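Local coordinates for protein sulfate adenylyltransferase (Allochromatium vinosum, PDB 4DNX) that catalyses the formation of adenosine 5'-phosphosulfate and diphosphate from ATP and sulfate, the first step in reducing sulfate to sulfite, at residues A[22-25]-A[26-29]; A[164-167]-A[168-172]; A[37-40]-A[41-45]. All coordinates share one frame; numbering follows the deposited sequence.

Interaction 1: residues A[22-25]-A[26-29]; sequences HRLS and SEAE
The carboxylate of Glu27 meets Leu24 at one oxygen: methyl CD2 of Leu24 lies 3.5 Å from OE1 of Glu27, while the other oxygen, OE2, forms a salt bridge with Arg98. Glu27, with CG anti to its own nitrogen (chi1 -170°) and an extended chain, lies beside Leu24 and points the same way. A water links OE1 back to the helix, donating to Glu27 OE1 at 3.2 Å and, weakly, to Arg23 O. The imidazole of His22, a second flat group, points away from this contact, to the second subunit, where Asp172 bonds its NE2 and Leu233 packs against it.

These contacts ride on the C-terminal part of helix 18-28, within the PUA-like region, and illustrate i to i+4 alpha-helical bonding. Ser26 N donates to His22 O at 3.0 Å, Glu27 N to Arg23 O at 2.9 Å and Ala28 N to Leu24 O at 2.8 Å. His22 O also receives a weak bond from Ser26 OG, 3.4 Å away.

Ala28 occupies the buried side, its methyl against Val111 and Val114 of strand 111-116. Beyond it, a water donates to Ser25 O at 2.7 Å and to Glu29 OE2 at 2.6 Å; Glu29 OE1 is paired with Arg102.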
loop_
_atom_site.group_PDB
_atom_site.type_symbol
_atom_site.label_atom_id
_atom_site.label_comp_id
_atom_site.label_asym_id
_atom_site.label_seq_id
_atom_site.Cartn_x
_atom_site.Cartn_y
_atom_site.Cartn_z
ATOM N N HIS A 22 -9.827 10.764 12.325
ATOM C CA HIS A 22 -9.225 11.416 13.506
ATOM C C HIS A 22 -10.254 11.576 14.615
ATOM O O HIS A 22 -9.956 11.332 15.786
ATOM C CB HIS A 22 -8.612 12.787 13.151
ATOM C CG HIS A 22 -7.563 12.729 12.077
ATOM N ND1 HIS A 22 -7.192 13.840 11.346
ATOM C CD2 HIS A 22 -6.807 11.698 11.620
ATOM C CE1 HIS A 22 -6.250 13.494 10.481
ATOM N NE2 HIS A 22 -6.018 12.197 10.610
ATOM N N ARG A 23 -11.477 11.962 14.250
ATOM C CA ARG A 23 -12.532 12.120 15.269
ATOM C C ARG A 23 -12.885 10.794 15.965
ATOM O O ARG A 23 -13.072 10.768 17.211
ATOM C CB ARG A 23 -13.784 12.737 14.653
ATOM C CG ARG A 23 -13.590 14.220 14.379
ATOM C CD ARG A 23 -14.555 14.768 13.330
ATOM N NE ARG A 23 -15.929 14.782 13.810
ATOM C CZ ARG A 23 -16.522 15.825 14.384
ATOM N NH1 ARG A 23 -15.858 16.963 14.569
ATOM N NH2 ARG A 23 -17.781 15.722 14.787
ATOM N N LEU A 24 -12.970 9.721 15.171
ATOM C CA LEU A 24 -13.286 8.393 15.701
ATOM C C LEU A 24 -12.149 7.862 16.580
ATOM O O LEU A 24 -12.389 7.263 17.646
ATOM C CB LEU A 24 -13.596 7.401 14.563
ATOM C CG LEU A 24 -14.991 7.620 13.935
ATOM C CD1 LEU A 24 -15.245 6.735 12.681
ATOM C CD2 LEU A 24 -16.097 7.376 14.960
ATOM N N SER A 25 -10.915 8.052 16.116
ATOM C CA SER A 25 -9.742 7.630 16.905
ATOM C C SER A 25 -9.745 8.328 18.260
ATOM O O SER A 25 -9.467 7.703 19.305
ATOM C CB SER A 25 -8.439 7.991 16.190
ATOM O OG SER A 25 -8.301 7.112 15.121
ATOM N N SER A 26 -10.051 9.624 18.245
ATOM C CA SER A 26 -10.120 10.387 19.491
ATOM C C SER A 26 -11.211 9.861 20.403
ATOM O O SER A 26 -10.988 9.672 21.612
ATOM C CB SER A 26 -10.370 11.867 19.191
ATOM O OG SER A 26 -9.151 12.490 18.871
ATOM N N GLU A 27 -12.388 9.629 19.828
ATOM C CA GLU A 27 -13.545 9.105 20.569
ATOM C C GLU A 27 -13.244 7.752 21.192
ATOM O O GLU A 27 -13.656 7.487 22.328
ATOM C CB GLU A 27 -14.747 8.931 19.633
ATOM C CG GLU A 27 -16.054 8.624 20.356
ATOM C CD GLU A 27 -17.222 8.258 19.433
ATOM O OE1 GLU A 27 -17.065 8.302 18.187
ATOM O OE2 GLU A 27 -18.316 7.906 19.968
ATOM N N ALA A 28 -12.574 6.902 20.421
ATOM C CA ALA A 28 -12.336 5.530 20.853
ATOM C C ALA A 28 -11.487 5.450 22.122
ATOM O O ALA A 28 -11.604 4.470 22.880
ATOM C CB ALA A 28 -11.713 4.691 19.704
ATOM N N GLU A 29 -10.664 6.474 22.391
ATOM C CA GLU A 29 -9.785 6.435 23.578
ATOM C C GLU A 29 -10.562 6.581 24.913
ATOM O O GLU A 29 -10.025 6.284 25.996
ATOM C CB GLU A 29 -8.616 7.433 23.458
ATOM C CG GLU A 29 -7.585 7.091 22.329
ATOM C CD GLU A 29 -7.029 5.619 22.341
ATOM O OE1 GLU A 29 -6.852 5.026 23.438
ATOM O OE2 GLU A 29 -6.733 5.073 21.248
HETATM O O HOH W 1 -16.020 11.048 16.946
HETATM O O HOH W 2 -8.137 5.383 19.108
#

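Interaction 2: residues A[164-167]-A[168-172]; sequences LNFS and YFQTD
Gln170 brings its amide oxygen to the rim of the Phe166 ring: OE1 of Gln170 sits in the ring plane, 3.7 Å from CD2 of Phe166, with the amide turned 68° from the ring. The glutamine reaches this edge through an extended chain whose CG lies anti to the backbone nitrogen (chi1 -163°). Its OE1 is also gripped by a water that donates to it at 2.9 Å and accepts from Phe166 N, tying the side chain back to the backbone of the loop.

The stretch leads from strand 155-163 into the short helix 167-172, and an Asx turn marks the approach: Asn165 OD1 accepts from Ser167 N at 3.0 Å, in the carbonyl plane and on a lone pair. The first helical bonds are long and weak. Phe169 N reaches Phe166 O at 3.4 Å, and Ser167 O receives weak bonds from the nitrogens of Gln170 and Thr171. Phe166 O also lies at the edge of the Phe169 ring, 3.5 Å from its CD2.

Tyr168 adopts the less common rotamer with CG between nitrogen and carbonyl carbon (chi1 73°). This swings its ring beside that of Phe169, so that CD1 of Phe169 stands 3.7 Å above the tyrosine plane, offset toward the rim. Ser167 turns its hydroxyl to Asp103. Across the dimer interface, Gln170 packs against Gln170 of the second subunit, and Phe166 against Pro174 of that subunit.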
loop_
_atom_site.group_PDB
_atom_site.type_symbol
_atom_site.label_atom_id
_atom_site.label_comp_id
_atom_site.label_asym_id
_atom_site.label_seq_id
_atom_site.Cartn_x
_atom_site.Cartn_y
_atom_site.Cartn_z
ATOM N N LEU A 164 -10.321 1.392 11.753
ATOM C CA LEU A 164 -9.398 2.522 11.834
ATOM C C LEU A 164 -8.013 2.220 11.263
ATOM O O LEU A 164 -7.231 3.127 10.954
ATOM C CB LEU A 164 -9.273 3.004 13.302
ATOM C CG LEU A 164 -10.601 3.481 13.900
ATOM C CD1 LEU A 164 -10.303 4.029 15.303
ATOM C CD2 LEU A 164 -11.256 4.578 13.060
ATOM N N ASN A 165 -7.690 0.941 11.173
ATOM C CA ASN A 165 -6.387 0.524 10.597
ATOM C C ASN A 165 -6.443 -0.923 10.195
ATOM O O ASN A 165 -7.471 -1.624 10.410
ATOM C CB ASN A 165 -5.220 0.778 11.569
ATOM C CG ASN A 165 -5.389 0.054 12.889
ATOM O OD1 ASN A 165 -5.277 -1.175 12.954
ATOM N ND2 ASN A 165 -5.676 0.824 13.951
ATOM N N PHE A 166 -5.355 -1.377 9.555
ATOM C CA PHE A 166 -5.277 -2.769 9.097
ATOM C C PHE A 166 -4.292 -3.577 9.884
ATOM O O PHE A 166 -3.719 -4.561 9.357
ATOM C CB PHE A 166 -4.955 -2.778 7.601
ATOM C CG PHE A 166 -6.015 -2.059 6.776
ATOM C CD1 PHE A 166 -7.327 -2.522 6.776
ATOM C CD2 PHE A 166 -5.702 -0.979 5.960
ATOM C CE1 PHE A 166 -8.329 -1.892 6.031
ATOM C CE2 PHE A 166 -6.720 -0.356 5.176
ATOM C CZ PHE A 166 -8.020 -0.808 5.211
ATOM N N SER A 167 -4.116 -3.195 11.143
ATOM C CA SER A 167 -3.342 -4.036 12.097
ATOM C C SER A 167 -1.852 -4.177 11.626
ATOM O O SER A 167 -1.294 -3.336 10.850
ATOM C CB SER A 167 -4.097 -5.370 12.291
ATOM O OG SER A 167 -3.529 -6.195 13.342
ATOM N N TYR A 168 -1.198 -5.261 12.061
ATOM C CA TYR A 168 0.176 -5.497 11.747
ATOM C C TYR A 168 0.338 -5.926 10.296
ATOM O O TYR A 168 1.475 -5.894 9.772
ATOM C CB TYR A 168 0.761 -6.573 12.706
ATOM C CG TYR A 168 0.279 -7.972 12.438
ATOM C CD1 TYR A 168 -0.877 -8.471 13.054
ATOM C CD2 TYR A 168 1.001 -8.817 11.605
ATOM C CE1 TYR A 168 -1.327 -9.786 12.806
ATOM C CE2 TYR A 168 0.557 -10.079 11.327
ATOM C CZ TYR A 168 -0.565 -10.581 11.953
ATOM O OH TYR A 168 -0.976 -11.867 11.695
ATOM N N PHE A 169 -0.755 -6.287 9.620
ATOM C CA PHE A 169 -0.624 -6.745 8.225
ATOM C C PHE A 169 -0.091 -5.598 7.351
ATOM O O PHE A 169 0.708 -5.824 6.418
ATOM C CB PHE A 169 -1.981 -7.201 7.679
ATOM C CG PHE A 169 -2.614 -8.318 8.482
ATOM C CD1 PHE A 169 -2.011 -9.594 8.525
ATOM C CD2 PHE A 169 -3.764 -8.102 9.222
ATOM C CE1 PHE A 169 -2.604 -10.657 9.245
ATOM C CE2 PHE A 169 -4.365 -9.150 9.974
ATOM C CZ PHE A 169 -3.781 -10.435 9.986
ATOM N N GLN A 170 -0.589 -4.377 7.592
ATOM C CA GLN A 170 -0.051 -3.216 6.875
ATOM C C GLN A 170 1.266 -2.726 7.418
ATOM O O GLN A 170 2.197 -2.514 6.628
ATOM C CB GLN A 170 -1.045 -2.037 6.701
ATOM C CG GLN A 170 -0.527 -1.082 5.572
ATOM C CD GLN A 170 -1.572 -0.091 5.066
ATOM O OE1 GLN A 170 -2.285 0.511 5.871
ATOM N NE2 GLN A 170 -1.625 0.113 3.714
ATOM N N THR A 171 1.400 -2.629 8.752
ATOM C CA THR A 171 2.614 -2.109 9.367
ATOM C C THR A 171 3.840 -2.968 9.011
ATOM O O THR A 171 4.930 -2.433 8.739
ATOM C CB THR A 171 2.475 -2.079 10.930
ATOM O OG1 THR A 171 1.277 -1.362 11.261
ATOM C CG2 THR A 171 3.675 -1.313 11.555
ATOM N N ASP A 172 3.655 -4.282 8.995
ATOM C CA ASP A 172 4.840 -5.168 8.812
ATOM C C ASP A 172 5.103 -5.427 7.338
ATOM O O ASP A 172 6.206 -5.871 7.008
ATOM C CB ASP A 172 4.654 -6.533 9.481
ATOM C CG ASP A 172 4.672 -6.462 11.019
ATOM O OD1 ASP A 172 4.880 -5.360 11.557
ATOM O OD2 ASP A 172 4.455 -7.522 11.667
HETATM O O HOH W 3 -3.437 0.577 8.503
#

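Interaction 3: residues A[37-40]-A[41-45]; sequences SSQA and AGNAV
Four backbone bonds join 37-40 to 41-45 and start helix 38-48. Ala41 N donates to Ser37 O at 2.9 Å, nearly in line with the carbonyl, and the i to i+4 pattern continues with Gly42 N to Ser38 O, Asn43 N to Gln39 O and Ala44 N to Ala40 O, all of similar length.

A side chain completes the helix start. Ser37 is the N-cap: its OG accepts from Ala40 N at 3.0 Å in an almost straight bond (171°), satisfying an amide that has no preceding helical turn to bond it. The same OG is hydrogen-bonded to Gln152, a second partner that would fix the serine's rotation. Ser38, next along, directs its hydroxyl to Asp268 and Asn105.

Side-chain amides supply a further polar link. Gln39 and Asn43, one turn apart, lie side by side and point the same way with their amide planes 35° apart. A water spans them, donating to Gln39 OE1 at 3.0 Å and accepting from Asn43 ND2 at 3.0 Å; Gln39 OE1 also accepts from Gln152.

Close packing accompanies these bonds. With CG beside the backbone nitrogen (chi1 -76°), Asn43 folds back over the preceding turn, and its CG comes within 3.3 Å of Gln39 O. Putting a leucine at Asn43 is likely to leave the bridging water without its amide donor and to weaken its link to Gln39.

Around the helix, Ala40 and Asn43 face Phe58 of strand 57-58, Ala41 and Ala44 rest on Leu112 of strand 111-116, and Gln39 packs against Thr148 and Phe149 of helix 144-149.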
loop_
_atom_site.group_PDB
_atom_site.type_symbol
_atom_site.label_atom_id
_atom_site.label_comp_id
_atom_site.label_asym_id
_atom_site.label_seq_id
_atom_site.Cartn_x
_atom_site.Cartn_y
_atom_site.Cartn_z
ATOM N N SER A 37 -10.565 -11.590 19.770
ATOM C CA SER A 37 -9.652 -12.686 19.347
ATOM C C SER A 37 -8.919 -12.321 18.061
ATOM O O SER A 37 -9.348 -11.452 17.279
ATOM C CB SER A 37 -10.427 -13.982 19.118
ATOM O OG SER A 37 -11.309 -13.862 17.997
ATOM N N SER A 38 -7.830 -13.028 17.788
ATOM C CA SER A 38 -7.175 -12.826 16.482
ATOM C C SER A 38 -8.141 -13.125 15.308
ATOM O O SER A 38 -8.056 -12.439 14.239
ATOM C CB SER A 38 -5.870 -13.658 16.421
ATOM O OG SER A 38 -5.153 -13.490 15.221
ATOM N N GLN A 39 -9.047 -14.113 15.473
ATOM C CA GLN A 39 -10.034 -14.431 14.440
ATOM C C GLN A 39 -10.963 -13.230 14.183
ATOM O O GLN A 39 -11.131 -12.829 13.033
ATOM C CB GLN A 39 -10.832 -15.710 14.796
ATOM C CG GLN A 39 -12.050 -15.921 13.901
ATOM C CD GLN A 39 -12.749 -17.229 14.245
ATOM O OE1 GLN A 39 -13.905 -17.242 14.733
ATOM N NE2 GLN A 39 -12.054 -18.339 14.010
ATOM N N ALA A 40 -11.503 -12.649 15.243
ATOM C CA ALA A 40 -12.344 -11.468 15.063
ATOM C C ALA A 40 -11.538 -10.306 14.472
ATOM O O ALA A 40 -12.081 -9.481 13.709
ATOM C CB ALA A 40 -12.990 -11.059 16.384
ATOM N N ALA A 41 -10.286 -10.124 14.921
ATOM C CA ALA A 41 -9.473 -9.018 14.379
ATOM C C ALA A 41 -9.260 -9.174 12.867
ATOM O O ALA A 41 -9.280 -8.191 12.108
ATOM C CB ALA A 41 -8.125 -8.883 15.157
ATOM N N GLY A 42 -9.000 -10.396 12.422
ATOM C CA GLY A 42 -8.829 -10.659 10.980
ATOM C C GLY A 42 -10.127 -10.393 10.229
ATOM O O GLY A 42 -10.129 -9.849 9.113
ATOM N N ASN A 43 -11.238 -10.777 10.839
ATOM C CA ASN A 43 -12.567 -10.543 10.256
ATOM C C ASN A 43 -12.716 -9.020 10.083
ATOM O O ASN A 43 -13.204 -8.528 9.026
ATOM C CB ASN A 43 -13.682 -11.037 11.214
ATOM C CG ASN A 43 -13.862 -12.577 11.232
ATOM O OD1 ASN A 43 -13.391 -13.280 10.351
ATOM N ND2 ASN A 43 -14.590 -13.073 12.234
ATOM N N ALA A 44 -12.273 -8.244 11.079
ATOM C CA ALA A 44 -12.426 -6.781 11.013
ATOM C C ALA A 44 -11.546 -6.150 9.953
ATOM O O ALA A 44 -11.946 -5.215 9.283
ATOM C CB ALA A 44 -12.115 -6.127 12.405
ATOM N N VAL A 45 -10.326 -6.677 9.810
ATOM C CA VAL A 45 -9.405 -6.159 8.777
ATOM C C VAL A 45 -9.994 -6.452 7.387
ATOM O O VAL A 45 -9.971 -5.530 6.507
ATOM C CB VAL A 45 -7.995 -6.750 8.934
ATOM C CG1 VAL A 45 -7.131 -6.367 7.722
ATOM C CG2 VAL A 45 -7.335 -6.191 10.162
HETATM O O HOH W 4 -15.764 -15.704 13.021
#

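How the interactions relate
Interaction 1 is the most exposed of the three, its centre about 30 Å from the centre of the chain, and its acidic side chains pair with arginines outside the two segments and with waters. Interactions 2 and 3 are buried: aromatic rings and weak helix-starting bonds dominate 164-172, whereas small residues, a serine cap and neutral amides serve 37-45. Leu164 joins the first two, packing against Leu24 and Ser25, and Val45 joins the last two, packing against Phe166, Ser167 and Phe169. Interactions 1 and 3 do not touch; strand 111-116 borders all three. Interactions 1 and 2 also meet across the dimer interface, while interaction 3 touches no other chain of the assembly.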